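Local coordinates for protein neuraminidase (Influenza A virus, PDB 4GDI) that resembles the sialic acid-cleaving neuraminidases of other influenza A viruses and forms a tetramer of beta-propellers, although its putative active site has diverged, at residues Cys154-Gly166 and Ser172-Val184. Residues are numbered along the deposited sequence; the frame is centred on the assembly and turned at random.
Sequences CIEGSCFVIVSDG and SVHRIYELQNGTV. With NAG (2-acetamido-2-deoxy-beta-D-glucopyranose), chain O.
Glu178 lies alongside Phe160 in a non-hydrogen-bonded pair of this antiparallel hairpin, and its side chain runs beside the ring before turning polar. Glu178 CB is 3.8 Å from Phe160 CE2, and Glu178 CG approaches the same CE2 to 3.7 Å. With CG anti to the backbone N (chi1 177°), the extended chain keeps the carboxylate alongside the ring, Glu178 CD 3.9 Å from Phe160 CE2 and the planes 24° apart. Glu178 OE2 then arrives 3.2 Å from Ser158 OG, while OE1 forms a salt bridge with Arg186. A long acid suits this place because its methylenes line the aromatic ring and its charge still reaches arginine. Glu178 belongs to a calcium site known for this protein, though no ion is modelled on it in this chain.

Farther along the same face, Ile162 CD1 packs on Ile176 CG1 at 3.6 Å. Beyond them His174 uses both ring nitrogens: ND1 bonds Ser164 OG at 2.7 Å and NE2 bonds Ser172 OG at 2.7 Å, which fixes the ring's rotation. On the other face, branched Val163 lays CG2 against Tyr177 CD1 (3.6 Å).

Strands 158-165 and 173-180 are the two middle strands of a four-stranded propeller blade, flanked by 153-155 and 183-189. Val161, Val163 and Leu179 pack on strands 101-106, 111-117 and 124-129 of the preceding blade, whereas Ile176 meets Leu231 in a loop.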
# COMPACT_ATOMS: atom_id res chain seq x y z
N CYS A 154 -16.59 -18.77 14.32
CA CYS A 154 -16.15 -18.39 15.68
C CYS A 154 -17.31 -17.84 16.53
O CYS A 154 -18.09 -17.02 16.07
CB CYS A 154 -15.02 -17.37 15.62
SG CYS A 154 -13.52 -17.98 14.85
N ILE A 155 -17.41 -18.34 17.76
CA ILE A 155 -18.39 -17.88 18.72
C ILE A 155 -17.70 -17.68 20.07
O ILE A 155 -17.22 -18.64 20.67
CB ILE A 155 -19.51 -18.92 18.96
CG1 ILE A 155 -20.16 -19.32 17.65
CG2 ILE A 155 -20.58 -18.36 19.89
CD1 ILE A 155 -21.17 -20.41 17.84
N GLU A 156 -17.62 -16.44 20.54
CA GLU A 156 -17.05 -16.15 21.86
C GLU A 156 -15.68 -16.79 22.05
O GLU A 156 -15.39 -17.30 23.10
CB GLU A 156 -17.99 -16.65 22.97
CG GLU A 156 -19.28 -15.85 23.08
CD GLU A 156 -20.47 -16.69 23.56
OE1 GLU A 156 -20.29 -17.89 23.88
OE2 GLU A 156 -21.60 -16.16 23.59
N GLY A 157 -14.84 -16.78 21.02
CA GLY A 157 -13.49 -17.29 21.16
C GLY A 157 -13.29 -18.76 20.81
O GLY A 157 -12.16 -19.20 20.67
N SER A 158 -14.38 -19.52 20.70
CA SER A 158 -14.29 -20.89 20.19
C SER A 158 -14.59 -20.92 18.68
O SER A 158 -15.63 -20.42 18.25
CB SER A 158 -15.28 -21.81 20.91
OG SER A 158 -15.00 -21.94 22.29
N CYS A 159 -13.70 -21.50 17.89
CA CYS A 159 -13.90 -21.59 16.44
C CYS A 159 -14.13 -23.04 15.99
O CYS A 159 -13.43 -23.96 16.41
CB CYS A 159 -12.69 -20.99 15.72
SG CYS A 159 -12.42 -19.22 16.09
N PHE A 160 -15.11 -23.24 15.12
CA PHE A 160 -15.50 -24.59 14.71
C PHE A 160 -15.29 -24.77 13.21
O PHE A 160 -15.54 -23.85 12.43
CB PHE A 160 -16.96 -24.83 15.05
CG PHE A 160 -17.27 -24.64 16.51
CD1 PHE A 160 -17.49 -23.37 17.02
CD2 PHE A 160 -17.34 -25.73 17.36
CE1 PHE A 160 -17.78 -23.19 18.38
CE2 PHE A 160 -17.62 -25.55 18.73
CZ PHE A 160 -17.83 -24.28 19.23
N VAL A 161 -14.82 -25.94 12.81
CA VAL A 161 -14.62 -26.22 11.39
C VAL A 161 -14.89 -27.70 11.14
O VAL A 161 -14.65 -28.53 12.00
CB VAL A 161 -13.21 -25.86 10.95
CG1 VAL A 161 -12.18 -26.71 11.70
CG2 VAL A 161 -13.05 -26.02 9.46
N ILE A 162 -15.43 -28.00 9.96
CA ILE A 162 -15.65 -29.37 9.53
C ILE A 162 -14.42 -29.87 8.78
O ILE A 162 -13.99 -29.25 7.81
CB ILE A 162 -16.88 -29.50 8.60
CG1 ILE A 162 -18.13 -28.86 9.24
CG2 ILE A 162 -17.15 -30.96 8.28
CD1 ILE A 162 -18.43 -29.37 10.61
N VAL A 163 -13.85 -30.97 9.24
CA VAL A 163 -12.73 -31.61 8.55
C VAL A 163 -13.15 -32.98 8.02
O VAL A 163 -13.79 -33.76 8.73
CB VAL A 163 -11.54 -31.80 9.50
CG1 VAL A 163 -10.44 -32.59 8.83
CG2 VAL A 163 -11.03 -30.45 10.00
N SER A 164 -12.79 -33.29 6.77
CA SER A 164 -13.15 -34.57 6.17
C SER A 164 -11.91 -35.41 5.87
O SER A 164 -10.82 -34.87 5.64
CB SER A 164 -13.96 -34.37 4.89
OG SER A 164 -15.12 -33.61 5.15
N ASP A 165 -12.09 -36.73 5.90
CA ASP A 165 -11.00 -37.70 5.77
C ASP A 165 -11.54 -38.88 4.99
O ASP A 165 -12.76 -39.01 4.80
CB ASP A 165 -10.56 -38.14 7.17
CG ASP A 165 -9.21 -38.86 7.18
OD1 ASP A 165 -8.69 -39.25 6.11
OD2 ASP A 165 -8.68 -39.05 8.30
N GLY A 166 -10.66 -39.75 4.50
CA GLY A 166 -11.08 -40.92 3.75
C GLY A 166 -10.93 -40.78 2.25
O GLY A 166 -11.32 -39.77 1.67
N SER A 172 -16.72 -41.73 3.39
CA SER A 172 -16.04 -40.56 3.93
C SER A 172 -16.27 -40.41 5.42
O SER A 172 -17.26 -40.89 5.97
CB SER A 172 -16.51 -39.30 3.20
OG SER A 172 -17.92 -39.18 3.26
N VAL A 173 -15.33 -39.75 6.08
CA VAL A 173 -15.44 -39.45 7.51
C VAL A 173 -15.47 -37.93 7.68
O VAL A 173 -14.75 -37.22 7.00
CB VAL A 173 -14.28 -40.08 8.30
CG1 VAL A 173 -14.35 -39.70 9.77
CG2 VAL A 173 -14.30 -41.60 8.13
N HIS A 174 -16.33 -37.44 8.57
CA HIS A 174 -16.50 -36.01 8.78
C HIS A 174 -16.52 -35.71 10.27
O HIS A 174 -17.24 -36.34 11.03
CB HIS A 174 -17.77 -35.53 8.09
CG HIS A 174 -17.85 -35.95 6.66
ND1 HIS A 174 -17.13 -35.33 5.67
CD2 HIS A 174 -18.49 -36.99 6.07
CE1 HIS A 174 -17.35 -35.94 4.52
NE2 HIS A 174 -18.18 -36.95 4.74
N ARG A 175 -15.68 -34.77 10.68
CA ARG A 175 -15.55 -34.41 12.08
C ARG A 175 -15.73 -32.90 12.27
O ARG A 175 -15.28 -32.11 11.45
CB ARG A 175 -14.16 -34.78 12.58
CG ARG A 175 -13.87 -36.26 12.59
CD ARG A 175 -12.49 -36.53 13.14
NE ARG A 175 -12.28 -37.95 13.38
CZ ARG A 175 -11.20 -38.46 13.95
NH1 ARG A 175 -10.20 -37.67 14.34
NH2 ARG A 175 -11.12 -39.78 14.13
N ILE A 176 -16.38 -32.52 13.37
CA ILE A 176 -16.35 -31.15 13.83
C ILE A 176 -15.16 -31.01 14.76
O ILE A 176 -15.01 -31.79 15.70
CB ILE A 176 -17.59 -30.77 14.64
CG1 ILE A 176 -18.85 -31.00 13.84
CG2 ILE A 176 -17.49 -29.29 15.06
CD1 ILE A 176 -20.12 -30.84 14.66
N TYR A 177 -14.32 -30.02 14.49
CA TYR A 177 -13.25 -29.67 15.40
C TYR A 177 -13.57 -28.36 16.12
O TYR A 177 -14.00 -27.39 15.50
CB TYR A 177 -11.94 -29.54 14.63
CG TYR A 177 -11.25 -30.85 14.38
CD1 TYR A 177 -11.63 -31.68 13.32
CD2 TYR A 177 -10.22 -31.27 15.19
CE1 TYR A 177 -10.99 -32.88 13.09
CE2 TYR A 177 -9.59 -32.48 14.98
CZ TYR A 177 -9.97 -33.28 13.93
OH TYR A 177 -9.31 -34.46 13.73
N GLU A 178 -13.39 -28.33 17.44
CA GLU A 178 -13.48 -27.08 18.17
C GLU A 178 -12.08 -26.58 18.51
O GLU A 178 -11.29 -27.31 19.08
CB GLU A 178 -14.27 -27.26 19.47
CG GLU A 178 -14.31 -25.98 20.28
CD GLU A 178 -15.01 -26.15 21.62
OE1 GLU A 178 -15.45 -27.27 21.93
OE2 GLU A 178 -15.11 -25.15 22.36
N LEU A 179 -11.80 -25.32 18.15
CA LEU A 179 -10.50 -24.70 18.40
C LEU A 179 -10.65 -23.50 19.33
O LEU A 179 -11.68 -22.83 19.34
CB LEU A 179 -9.89 -24.20 17.09
CG LEU A 179 -9.98 -25.15 15.90
CD1 LEU A 179 -9.32 -24.52 14.68
CD2 LEU A 179 -9.35 -26.49 16.26
N GLN A 180 -9.61 -23.26 20.13
CA GLN A 180 -9.48 -22.02 20.88
C GLN A 180 -8.02 -21.56 20.76
O GLN A 180 -7.09 -22.36 20.94
CB GLN A 180 -9.90 -22.20 22.36
CG GLN A 180 -11.40 -22.30 22.57
CD GLN A 180 -11.80 -22.46 24.05
OE1 GLN A 180 -11.15 -21.93 24.94
NE2 GLN A 180 -12.89 -23.17 24.29
N ASN A 181 -7.80 -20.30 20.41
CA ASN A 181 -6.45 -19.85 20.13
C ASN A 181 -5.71 -20.84 19.24
O ASN A 181 -4.52 -21.11 19.46
CB ASN A 181 -5.67 -19.68 21.44
CG ASN A 181 -6.33 -18.70 22.37
OD1 ASN A 181 -6.98 -17.75 21.93
ND2 ASN A 181 -6.17 -18.93 23.68
N GLY A 182 -6.40 -21.40 18.25
CA GLY A 182 -5.74 -22.24 17.27
C GLY A 182 -5.34 -23.61 17.76
O GLY A 182 -4.56 -24.31 17.11
N THR A 183 -5.91 -24.02 18.89
CA THR A 183 -5.55 -25.28 19.54
C THR A 183 -6.78 -26.16 19.64
O THR A 183 -7.82 -25.73 20.17
CB THR A 183 -5.00 -25.03 20.96
OG1 THR A 183 -3.95 -24.06 20.91
CG2 THR A 183 -4.48 -26.32 21.57
N VAL A 184 -6.66 -27.40 19.18
CA VAL A 184 -7.78 -28.33 19.24
C VAL A 184 -8.17 -28.59 20.70
O VAL A 184 -7.35 -29.04 21.50
CB VAL A 184 -7.43 -29.65 18.54
CG1 VAL A 184 -8.56 -30.66 18.69
CG2 VAL A 184 -7.13 -29.40 17.08
C1 NAG O . -6.48 -17.80 24.53
C2 NAG O . -6.72 -18.38 25.92
C3 NAG O . -7.14 -17.26 26.87
C4 NAG O . -6.04 -16.19 26.89
C5 NAG O . -5.73 -15.77 25.46
C6 NAG O . -4.56 -14.79 25.43
C7 NAG O . -7.28 -20.77 25.96
C8 NAG O . -8.13 -21.69 26.77
N2 NAG O . -7.67 -19.49 25.88
O3 NAG O . -7.36 -17.75 28.17
O4 NAG O . -6.42 -15.07 27.66
O5 NAG O . -5.41 -16.90 24.66
O6 NAG O . -4.69 -13.95 24.30
O7 NAG O . -6.27 -21.21 25.40
O HOH W 1 -10.01 -18.80 19.20